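Local coordinates for autoinducer 2-binding protein LsrB (Clostridium saccharobutylicum DSM 13864, PDB 6DSP) that binds the quorum-sensing signal autoinducer-2, captured here as a cyclic tetrahydroxytetrahydrofuran, as a receptor of the LsrB family, at residues 48-53 with 302-307; 208-211 with 216-219; 84-87 with 91-94; 194-199 with 225-230. All blocks are in the same frame, centred on the assembly; numbering follows the deposited sequence.

Overall arrangement
Seen together, the four contacts sample both lobes of a periplasmic binding protein and the cleft between them. Contacts 1 and 3 belong to the lobe built on the larger mixed sheet, their centres about 25 Å apart; contacts 2 and 4 belong to the lobe with the four-stranded parallel sheet, their centres about 14 Å apart, and these two touch. Contact 4 carries Ser225 of the ligand pocket, and the side chain of Ser86 in contact 3 lies about 9 Å from the ligand. These two also meet across the lobes, where Val87 CG1 is 4.1 Å from Gln198 OE1. Contacts 1 and 2, on opposite sides of the chain's centre, have centres about 44 Å apart.

Contact 1 of 4, residues 48-53 with 302-307; sequences EQWGFK and PTVGTV
Trp50 presents the pyrrole edge of its indole to Pro302, and the contact is built on that one approach. The indole NE1 donates to Pro302 O at 2.9 Å with an N-H...O angle of 161°, and the oxygen lies almost exactly in the ring plane. Seen from the carbonyl, the donor is tilted 25° out of its plane. Thr303 OG1 reaches Pro302 O from the same face, at 2.6 Å, so two donors share this acceptor. Apolar packing flanks the bond. Pro302 CB sits 4.1 Å from Trp50 CD1, while further round the same edge Val304 CG2 lies near the ring plane, 3.9 Å from Trp50 CZ2, the two side chains crossing at about a right angle. The indole comes from the last turn of helix 34-50 with CG anti to the carbonyl carbon (chi1 -69°), which, together with chi2, brings its nitrogen to the opposing loop. Tyr282 of helix 273-288 meets the indole edge-to-face, and the whole arrangement remains near the surface. Gly51, with positive phi, then ends the helix, and the chain turns toward strand 53-56. On the other side, a classic beta bulge sets Val304 and Gly305 together opposite Ile301. The bond thus ties the helix of a beta-alpha-beta crossover to a bulged hairpin at the far edge of the mixed sheet, within one lobe of the periplasmic binding protein fold.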
loop_
_atom_site.group_PDB
_atom_site.type_symbol
_atom_site.label_atom_id
_atom_site.label_comp_id
_atom_site.label_asym_id
_atom_site.label_seq_id
_atom_site.Cartn_x
_atom_site.Cartn_y
_atom_site.Cartn_z
ATOM N N GLU A 48 -12.046 19.587 -2.135
ATOM C CA GLU A 48 -12.697 20.744 -2.739
ATOM C C GLU A 48 -14.175 20.784 -2.378
ATOM O O GLU A 48 -14.734 21.858 -2.115
ATOM C CB GLU A 48 -12.541 20.670 -4.256
ATOM C CG GLU A 48 -11.135 20.899 -4.763
ATOM C CD GLU A 48 -10.825 22.366 -4.949
ATOM O OE1 GLU A 48 -9.623 22.716 -5.023
ATOM O OE2 GLU A 48 -11.784 23.169 -5.010
ATOM N N GLN A 49 -14.830 19.620 -2.380
ATOM C CA GLN A 49 -16.231 19.552 -1.992
ATOM C C GLN A 49 -16.421 19.769 -0.498
ATOM O O GLN A 49 -17.420 20.364 -0.087
ATOM C CB GLN A 49 -16.823 18.207 -2.405
ATOM C CG GLN A 49 -16.927 18.047 -3.903
ATOM C CD GLN A 49 -17.655 19.215 -4.556
ATOM O OE1 GLN A 49 -18.806 19.515 -4.220
ATOM N NE2 GLN A 49 -16.978 19.895 -5.479
ATOM N N TRP A 50 -15.487 19.300 0.322
ATOM C CA TRP A 50 -15.617 19.414 1.767
ATOM C C TRP A 50 -15.245 20.791 2.288
ATOM O O TRP A 50 -15.610 21.118 3.418
ATOM C CB TRP A 50 -14.731 18.376 2.441
ATOM C CG TRP A 50 -15.199 16.952 2.260
ATOM C CD1 TRP A 50 -16.487 16.508 2.208
ATOM C CD2 TRP A 50 -14.361 15.783 2.147
ATOM N NE1 TRP A 50 -16.499 15.131 2.050
ATOM C CE2 TRP A 50 -15.210 14.667 2.027
ATOM C CE3 TRP A 50 -12.977 15.583 2.135
ATOM C CZ2 TRP A 50 -14.720 13.357 1.882
ATOM C CZ3 TRP A 50 -12.484 14.277 2.017
ATOM C CH2 TRP A 50 -13.359 13.181 1.888
ATOM N N GLY A 51 -14.529 21.597 1.508
ATOM C CA GLY A 51 -14.207 22.947 1.927
ATOM C C GLY A 51 -12.942 23.122 2.737
ATOM O O GLY A 51 -12.878 24.031 3.574
ATOM N N PHE A 52 -11.922 22.294 2.518
ATOM C CA PHE A 52 -10.630 22.524 3.147
ATOM C C PHE A 52 -9.543 22.226 2.127
ATOM O O PHE A 52 -9.798 21.644 1.075
ATOM C CB PHE A 52 -10.469 21.714 4.446
ATOM C CG PHE A 52 -10.423 20.223 4.251
ATOM C CD1 PHE A 52 -11.583 19.457 4.324
ATOM C CD2 PHE A 52 -9.207 19.575 4.027
ATOM C CE1 PHE A 52 -11.541 18.065 4.156
ATOM C CE2 PHE A 52 -9.144 18.184 3.878
ATOM C CZ PHE A 52 -10.317 17.417 3.943
ATOM N N LYS A 53 -8.332 22.651 2.444
ATOM C CA LYS A 53 -7.196 22.519 1.550
ATOM C C LYS A 53 -6.378 21.278 1.883
ATOM O O LYS A 53 -6.074 21.007 3.049
ATOM C CB LYS A 53 -6.277 23.732 1.686
ATOM C CG LYS A 53 -5.119 23.715 0.729
ATOM C CD LYS A 53 -5.640 23.728 -0.697
ATOM C CE LYS A 53 -4.533 23.521 -1.730
ATOM N NZ LYS A 53 -5.088 23.723 -3.094
ATOM N N PRO A 302 -19.083 12.999 4.593
ATOM C CA PRO A 302 -20.052 13.381 3.555
ATOM C C PRO A 302 -19.636 12.863 2.186
ATOM O O PRO A 302 -18.485 13.012 1.772
ATOM C CB PRO A 302 -20.033 14.911 3.599
ATOM C CG PRO A 302 -19.543 15.252 4.956
ATOM C CD PRO A 302 -18.569 14.162 5.330
ATOM N N THR A 303 -20.592 12.255 1.482
ATOM C CA THR A 303 -20.461 11.685 0.134
ATOM C C THR A 303 -19.605 10.424 0.060
ATOM O O THR A 303 -19.430 9.879 -1.041
ATOM C CB THR A 303 -20.024 12.699 -0.940
ATOM O OG1 THR A 303 -18.608 12.919 -0.866
ATOM C CG2 THR A 303 -20.753 14.018 -0.755
ATOM N N VAL A 304 -19.066 9.943 1.176
ATOM C CA VAL A 304 -18.313 8.702 1.222
ATOM C C VAL A 304 -19.079 7.620 1.969
ATOM O O VAL A 304 -19.291 6.527 1.449
ATOM C CB VAL A 304 -16.916 8.922 1.838
ATOM C CG1 VAL A 304 -16.224 7.577 2.019
ATOM C CG2 VAL A 304 -16.102 9.839 0.945
ATOM N N GLY A 305 -19.521 7.919 3.176
ATOM C CA GLY A 305 -20.304 7.011 3.972
ATOM C C GLY A 305 -19.837 7.056 5.405
ATOM O O GLY A 305 -18.988 7.869 5.786
ATOM N N THR A 306 -20.411 6.169 6.202
ATOM C CA THR A 306 -20.141 6.119 7.628
ATOM C C THR A 306 -19.003 5.144 7.873
ATOM O O THR A 306 -19.018 4.019 7.367
ATOM C CB THR A 306 -21.399 5.658 8.362
ATOM O OG1 THR A 306 -22.435 6.611 8.131
ATOM C CG2 THR A 306 -21.128 5.560 9.837
ATOM N N VAL A 307 -18.014 5.581 8.637
ATOM C CA VAL A 307 -16.875 4.744 8.977
ATOM C C VAL A 307 -16.891 4.480 10.472
ATOM O O VAL A 307 -17.434 5.267 11.257
ATOM C CB VAL A 307 -15.534 5.359 8.526
ATOM C CG1 VAL A 307 -15.606 5.649 7.042
ATOM C CG2 VAL A 307 -15.211 6.616 9.320
#

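Contact 2 of 4, residues 208-211 with 216-219; sequences ESIL and DIDL
Ile210 and Ile217 meet through aliphatic branches alone, and the flat groups stand round them instead of between them. Ile210 CG1 lies over one face of the Tyr194 ring, 3.5 Å from Tyr194 CD1, and His159 of strand 155-160 touches the same isoleucine. Across the contact, Ile217 divides its two arms between successive helix residues. Its longer arm ends in CD1, 4.0 Å from Ile210 CG2, with the two side chains crossing obliquely. Its CG2 branch lies 4.1 Å from Leu211 CD2, and that pair crosses at about a right angle. The extended shape of Ile217 explains this division: CG1 is anti to the backbone N (chi1 -162°), which carries CD1 to Ile210 and sets CG2 between the backbone N and the carbonyl carbon, within reach of Leu211. These residues belong to a beta-alpha-beta crossover in which helix 200-213 links edge strand 187-195 to strand 219-222, passing over strand 155-160, which lies between them in the parallel sheet. Accordingly, Ile210 and Ile217 both rest on Cys157 of the strand that is crossed, while Leu211 leans on Gln231 of helix 227-237. All three contributors are buried, and Ile217 alone supplies about half of the 114 Å² that the two segments hide from solvent. On the helix side Ile210 and Leu211 offer one methyl each, so the loop residue fits against two neighbouring side chains with contacts close to van der Waals distance.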
loop_
_atom_site.group_PDB
_atom_site.type_symbol
_atom_site.label_atom_id
_atom_site.label_comp_id
_atom_site.label_asym_id
_atom_site.label_seq_id
_atom_site.Cartn_x
_atom_site.Cartn_y
_atom_site.Cartn_z
ATOM N N GLU A 208 14.586 -8.242 -13.444
ATOM C CA GLU A 208 15.436 -9.029 -14.338
ATOM C C GLU A 208 16.367 -9.942 -13.557
ATOM O O GLU A 208 16.598 -11.099 -13.950
ATOM C CB GLU A 208 16.250 -8.082 -15.230
ATOM C CG GLU A 208 15.363 -7.351 -16.204
ATOM C CD GLU A 208 16.048 -6.249 -16.961
ATOM O OE1 GLU A 208 17.024 -5.644 -16.439
ATOM O OE2 GLU A 208 15.570 -5.971 -18.075
ATOM N N SER A 209 16.900 -9.454 -12.431
ATOM C CA SER A 209 17.744 -10.281 -11.568
ATOM C C SER A 209 16.997 -11.510 -11.064
ATOM O O SER A 209 17.563 -12.607 -10.999
ATOM C CB SER A 209 18.241 -9.452 -10.364
ATOM O OG SER A 209 19.138 -8.399 -10.724
ATOM N N ILE A 210 15.742 -11.347 -10.652
ATOM C CA ILE A 210 14.982 -12.507 -10.189
ATOM C C ILE A 210 14.837 -13.536 -11.292
ATOM O O ILE A 210 15.052 -14.732 -11.073
ATOM C CB ILE A 210 13.599 -12.073 -9.677
ATOM C CG1 ILE A 210 13.729 -11.088 -8.515
ATOM C CG2 ILE A 210 12.756 -13.304 -9.318
ATOM C CD1 ILE A 210 12.375 -10.550 -8.055
ATOM N N LEU A 211 14.487 -13.089 -12.509
ATOM C CA LEU A 211 14.263 -14.024 -13.597
ATOM C C LEU A 211 15.561 -14.652 -14.081
ATOM O O LEU A 211 15.542 -15.783 -14.588
ATOM C CB LEU A 211 13.530 -13.306 -14.722
ATOM C CG LEU A 211 12.077 -12.907 -14.416
ATOM C CD1 LEU A 211 11.534 -11.923 -15.456
ATOM C CD2 LEU A 211 11.207 -14.173 -14.338
ATOM N N ASP A 216 13.503 -20.679 -13.516
ATOM C CA ASP A 216 12.353 -21.577 -13.441
ATOM C C ASP A 216 11.333 -21.163 -12.375
ATOM O O ASP A 216 10.463 -21.973 -12.002
ATOM C CB ASP A 216 12.805 -23.016 -13.201
ATOM C CG ASP A 216 13.509 -23.194 -11.875
ATOM O OD1 ASP A 216 13.739 -22.214 -11.152
ATOM O OD2 ASP A 216 13.892 -24.317 -11.551
ATOM N N ILE A 217 11.409 -19.933 -11.872
ATOM C CA ILE A 217 10.444 -19.505 -10.870
ATOM C C ILE A 217 9.029 -19.560 -11.468
ATOM O O ILE A 217 8.816 -19.275 -12.655
ATOM C CB ILE A 217 10.830 -18.106 -10.349
ATOM C CG1 ILE A 217 10.130 -17.806 -9.025
ATOM C CG2 ILE A 217 10.575 -17.024 -11.421
ATOM C CD1 ILE A 217 10.765 -16.612 -8.279
ATOM N N ASP A 218 8.049 -19.903 -10.615
ATOM C CA ASP A 218 6.669 -19.996 -11.069
ATOM C C ASP A 218 5.847 -18.759 -10.761
ATOM O O ASP A 218 4.936 -18.415 -11.532
ATOM C CB ASP A 218 5.953 -21.177 -10.385
ATOM C CG ASP A 218 6.455 -22.522 -10.870
ATOM O OD1 ASP A 218 6.369 -22.783 -12.096
ATOM O OD2 ASP A 218 6.952 -23.290 -10.017
ATOM N N LEU A 219 6.130 -18.094 -9.649
ATOM C CA LEU A 219 5.277 -17.021 -9.144
ATOM C C LEU A 219 6.150 -15.958 -8.502
ATOM O O LEU A 219 7.006 -16.276 -7.661
ATOM C CB LEU A 219 4.337 -17.622 -8.063
ATOM C CG LEU A 219 3.541 -16.634 -7.224
ATOM C CD1 LEU A 219 2.551 -15.841 -8.105
ATOM C CD2 LEU A 219 2.856 -17.375 -6.085
#

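Contact 3 of 4, residues 84-87 with 91-94; sequences LSSV and GVKD
Ser86 OG lies 3.8 Å from the CG2 methyl of Val92 and makes a weak hydrogen bond to Asp88 N. The hydroxyl is set anti to the backbone N (chi1 169°), which brings it up to the helix. Val92 CG2 also meets Leu84 CD2 at 4.1 Å, the two side chains reaching toward each other tip to tip; one methyl therefore serves both partners. Leu84 and Ser86 can share it because the chain between them is extended and the intervening Ser85 turns its side chain elsewhere. There, Ser85 OG is hydrogen-bonded to Asp110 OD2. Val92 is enclosed further by Gln67, Val68 and Ile71 of helix 64-76 and by Val113. The pieces joined are the end of strand 81-84 and the first turns of helix 89-101, a beta-alpha unit of the lobe. Chemically, the link is one of dispersion between buried side chains, with the serine hydroxyl held by its weak bond to Asp88 N; the stronger polar bond is made on the other side by Ser85, which, as a second-shell residue, probably helps to position Asp110, itself bonded to the ligand.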
loop_
_atom_site.group_PDB
_atom_site.type_symbol
_atom_site.label_atom_id
_atom_site.label_comp_id
_atom_site.label_asym_id
_atom_site.label_seq_id
_atom_site.Cartn_x
_atom_site.Cartn_y
_atom_site.Cartn_z
ATOM N N LEU A 84 -0.014 11.045 6.545
ATOM C CA LEU A 84 1.252 10.497 6.046
ATOM C C LEU A 84 1.148 9.012 5.736
ATOM O O LEU A 84 0.611 8.248 6.548
ATOM C CB LEU A 84 2.342 10.659 7.141
ATOM C CG LEU A 84 3.674 9.932 6.970
ATOM C CD1 LEU A 84 4.464 10.555 5.842
ATOM C CD2 LEU A 84 4.457 9.945 8.258
ATOM N N SER A 85 1.741 8.600 4.622
ATOM C CA SER A 85 2.056 7.188 4.378
ATOM C C SER A 85 3.566 7.025 4.534
ATOM O O SER A 85 4.348 7.660 3.806
ATOM C CB SER A 85 1.627 6.743 2.984
ATOM O OG SER A 85 2.049 5.392 2.819
ATOM N N SER A 86 3.961 6.232 5.516
ATOM C CA SER A 86 5.350 6.169 5.959
ATOM C C SER A 86 6.169 5.115 5.215
ATOM O O SER A 86 5.721 3.967 5.068
ATOM C CB SER A 86 5.326 5.861 7.457
ATOM O OG SER A 86 6.585 5.536 7.951
ATOM N N VAL A 87 7.384 5.501 4.782
ATOM C CA VAL A 87 8.315 4.530 4.205
ATOM C C VAL A 87 9.051 3.725 5.272
ATOM O O VAL A 87 9.557 2.640 4.970
ATOM C CB VAL A 87 9.317 5.171 3.240
ATOM C CG1 VAL A 87 8.643 5.907 2.120
ATOM C CG2 VAL A 87 10.240 6.069 3.952
ATOM N N GLY A 91 11.838 5.875 11.441
ATOM C CA GLY A 91 12.526 7.065 10.957
ATOM C C GLY A 91 11.705 8.322 10.943
ATOM O O GLY A 91 12.272 9.395 10.726
ATOM N N VAL A 92 10.405 8.252 11.192
ATOM C CA VAL A 92 9.610 9.471 11.287
ATOM C C VAL A 92 9.013 9.673 12.665
ATOM O O VAL A 92 8.303 10.668 12.877
ATOM C CB VAL A 92 8.503 9.543 10.218
ATOM C CG1 VAL A 92 9.129 9.701 8.845
ATOM C CG2 VAL A 92 7.568 8.338 10.327
ATOM N N LYS A 93 9.289 8.779 13.614
ATOM C CA LYS A 93 8.666 8.879 14.934
ATOM C C LYS A 93 8.960 10.234 15.590
ATOM O O LYS A 93 8.046 10.918 16.075
ATOM C CB LYS A 93 9.094 7.710 15.825
ATOM C CG LYS A 93 8.346 7.625 17.143
ATOM C CD LYS A 93 8.788 6.436 17.952
ATOM C CE LYS A 93 7.899 6.297 19.172
ATOM N NZ LYS A 93 8.329 5.214 20.086
ATOM N N ASP A 94 10.244 10.631 15.653
ATOM C CA ASP A 94 10.601 11.879 16.331
ATOM C C ASP A 94 9.981 13.090 15.638
ATOM O O ASP A 94 9.474 14.008 16.306
ATOM C CB ASP A 94 12.114 12.058 16.394
ATOM C CG ASP A 94 12.801 11.045 17.285
ATOM O OD1 ASP A 94 12.162 10.287 18.034
ATOM O OD2 ASP A 94 14.038 11.012 17.235
#

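Contact 4 of 4, residues 194-199 with 225-230; sequences YYSNQD and STALPG. With PAV ((2R,4S)-2-methyl-2,3,3,4-tetrahydroxytetrahydrofuran), chain C.
Thr226 points its side chain at Gln198 and Asp199, the last two residues of a turn, and meets them with both branches. OG1 of Thr226 stands 3.6 Å from Gln198 CA, and Thr226 CG2, anti to the backbone N, presses on the main chain at 3.7 Å from Asp199 C. A chi1 of -50° separates the two roles, methyl against the turn and hydroxyl to water. Two waters carry the polar link. The first bridges Gln198 NE2, Ser225 OG and Thr226 OG1, accepting from the amide at 2.9 Å and donating to Ser225 OG at 2.8 Å. The second donates to Gln198 O and lies 2.9 Å from Thr226 OG1. The chain of Gln198, extended beyond CG (chi2 178°), leads away from Thr226 and brings NE2 to the first water. Earlier in the turn, Ser196 OG lies 4.0 Å from Ala227 CB and is hydrogen-bonded to His159 NE2. Residues 196 to 199 form a type I' beta turn, after which Asp199 N-caps helix 200-213 through OD1 to Gln202 N, while Asp224 OD2 accepts from Thr226 N and Ala227 N. Ser225 N donates to O5 of the ligand at 2.9 Å, its OG is also held by Asn33 of the other lobe, and Lys29, Asp110, Asp167 and Gln168 add further bonds to the ligand. Loops at strand ends meeting around a buried sugar-like ligand in the interlobe cleft are the hallmark of the periplasmic binding protein site.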
loop_
_atom_site.group_PDB
_atom_site.type_symbol
_atom_site.label_atom_id
_atom_site.label_comp_id
_atom_site.label_asym_id
_atom_site.label_seq_id
_atom_site.Cartn_x
_atom_site.Cartn_y
_atom_site.Cartn_z
ATOM N N TYR A 194 13.206 -9.851 -2.470
ATOM C CA TYR A 194 13.880 -8.874 -3.308
ATOM C C TYR A 194 13.268 -7.497 -3.090
ATOM O O TYR A 194 12.045 -7.349 -3.021
ATOM C CB TYR A 194 13.781 -9.276 -4.777
ATOM C CG TYR A 194 14.735 -10.378 -5.178
ATOM C CD1 TYR A 194 14.360 -11.732 -5.107
ATOM C CD2 TYR A 194 16.000 -10.068 -5.657
ATOM C CE1 TYR A 194 15.220 -12.730 -5.511
ATOM C CE2 TYR A 194 16.875 -11.070 -6.072
ATOM C CZ TYR A 194 16.478 -12.392 -5.986
ATOM O OH TYR A 194 17.330 -13.382 -6.391
ATOM N N TYR A 195 14.133 -6.488 -3.046
ATOM C CA TYR A 195 13.717 -5.120 -2.742
ATOM C C TYR A 195 14.179 -4.167 -3.837
ATOM O O TYR A 195 15.345 -4.195 -4.250
ATOM C CB TYR A 195 14.309 -4.650 -1.402
ATOM C CG TYR A 195 13.839 -5.500 -0.250
ATOM C CD1 TYR A 195 12.467 -5.607 0.050
ATOM C CD2 TYR A 195 14.761 -6.153 0.580
ATOM C CE1 TYR A 195 12.027 -6.414 1.126
ATOM C CE2 TYR A 195 14.337 -6.952 1.641
ATOM C CZ TYR A 195 12.978 -7.068 1.919
ATOM O OH TYR A 195 12.553 -7.835 2.981
ATOM N N SER A 196 13.264 -3.299 -4.291
ATOM C CA SER A 196 13.597 -2.319 -5.330
ATOM C C SER A 196 13.353 -0.873 -4.913
ATOM O O SER A 196 13.539 0.038 -5.741
ATOM C CB SER A 196 12.956 -2.647 -6.681
ATOM O OG SER A 196 11.570 -2.910 -6.541
ATOM N N ASN A 197 13.023 -0.631 -3.657
ATOM C CA ASN A 197 13.148 0.698 -3.067
ATOM C C ASN A 197 12.240 1.736 -3.693
ATOM O O ASN A 197 12.502 2.946 -3.576
ATOM C CB ASN A 197 14.612 1.151 -3.035
ATOM C CG ASN A 197 15.479 0.105 -2.395
ATOM O OD1 ASN A 197 15.292 -0.200 -1.242
ATOM N ND2 ASN A 197 16.398 -0.457 -3.146
ATOM N N GLN A 198 11.174 1.290 -4.337
ATOM C CA GLN A 198 10.209 2.151 -5.023
ATOM C C GLN A 198 10.847 2.992 -6.114
ATOM O O GLN A 198 10.304 4.042 -6.485
ATOM C CB GLN A 198 9.388 2.998 -4.041
ATOM C CG GLN A 198 8.665 2.104 -3.057
ATOM C CD GLN A 198 7.874 2.844 -2.028
ATOM O OE1 GLN A 198 8.380 3.147 -0.943
ATOM N NE2 GLN A 198 6.650 3.188 -2.372
ATOM N N ASP A 199 11.974 2.547 -6.649
ATOM C CA ASP A 199 12.628 3.225 -7.748
ATOM C C ASP A 199 12.230 2.500 -9.038
ATOM O O ASP A 199 12.510 1.310 -9.184
ATOM C CB ASP A 199 14.136 3.184 -7.518
ATOM C CG ASP A 199 14.862 3.939 -8.575
ATOM O OD1 ASP A 199 14.945 3.470 -9.711
ATOM O OD2 ASP A 199 15.231 5.080 -8.290
ATOM N N SER A 225 3.601 -1.014 -5.596
ATOM C CA SER A 225 3.139 -0.367 -6.817
ATOM C C SER A 225 4.258 -0.047 -7.817
ATOM O O SER A 225 3.949 0.307 -8.961
ATOM C CB SER A 225 2.338 0.888 -6.522
ATOM O OG SER A 225 3.168 1.884 -5.985
ATOM N N THR A 226 5.521 -0.124 -7.402
ATOM C CA THR A 226 6.662 0.011 -8.294
ATOM C C THR A 226 7.193 -1.357 -8.699
ATOM O O THR A 226 7.481 -1.603 -9.878
ATOM C CB THR A 226 7.800 0.819 -7.619
ATOM O OG1 THR A 226 7.285 2.031 -7.072
ATOM C CG2 THR A 226 8.842 1.193 -8.629
ATOM N N ALA A 227 7.312 -2.267 -7.733
ATOM C CA ALA A 227 7.797 -3.608 -8.060
ATOM C C ALA A 227 6.921 -4.308 -9.085
ATOM O O ALA A 227 7.436 -5.022 -9.947
ATOM C CB ALA A 227 7.849 -4.459 -6.802
ATOM N N LEU A 228 5.588 -4.145 -9.004
ATOM C CA LEU A 228 4.720 -4.873 -9.928
ATOM C C LEU A 228 4.925 -4.451 -11.378
ATOM O O LEU A 228 5.202 -5.319 -12.220
ATOM C CB LEU A 228 3.257 -4.776 -9.468
ATOM C CG LEU A 228 2.297 -5.471 -10.449
ATOM C CD1 LEU A 228 2.644 -6.970 -10.667
ATOM C CD2 LEU A 228 0.858 -5.337 -9.978
ATOM N N PRO A 229 4.827 -3.164 -11.748
ATOM C CA PRO A 229 5.098 -2.815 -13.155
ATOM C C PRO A 229 6.544 -3.049 -13.535
ATOM O O PRO A 229 6.821 -3.425 -14.679
ATOM C CB PRO A 229 4.686 -1.342 -13.256
ATOM C CG PRO A 229 4.718 -0.827 -11.797
ATOM C CD PRO A 229 4.279 -2.030 -10.973
ATOM N N GLY A 230 7.485 -2.895 -12.602
ATOM C CA GLY A 230 8.868 -3.181 -12.947
ATOM C C GLY A 230 9.079 -4.653 -13.251
ATOM O O GLY A 230 9.821 -5.006 -14.173
HETATM O O2 PAV C . 1.382 -1.881 -2.466
HETATM C C2 PAV C . 1.296 -0.442 -2.430
HETATM C C1 PAV C . 0.238 0.116 -3.408
HETATM O O5 PAV C . 2.615 0.014 -3.066
HETATM C C5 PAV C . 2.871 1.265 -2.594
HETATM C C4 PAV C . 1.860 1.558 -1.470
HETATM O O4 PAV C . 2.515 2.149 -0.351
HETATM C C3 PAV C . 1.278 0.165 -1.207
HETATM O O3 PAV C . -0.036 0.265 -0.730
HETATM O O13 PAV C . 2.100 -0.542 -0.306
HETATM O O HOH W 1 5.680 1.848 -4.757
HETATM O O HOH W 2 7.956 4.655 -8.219
#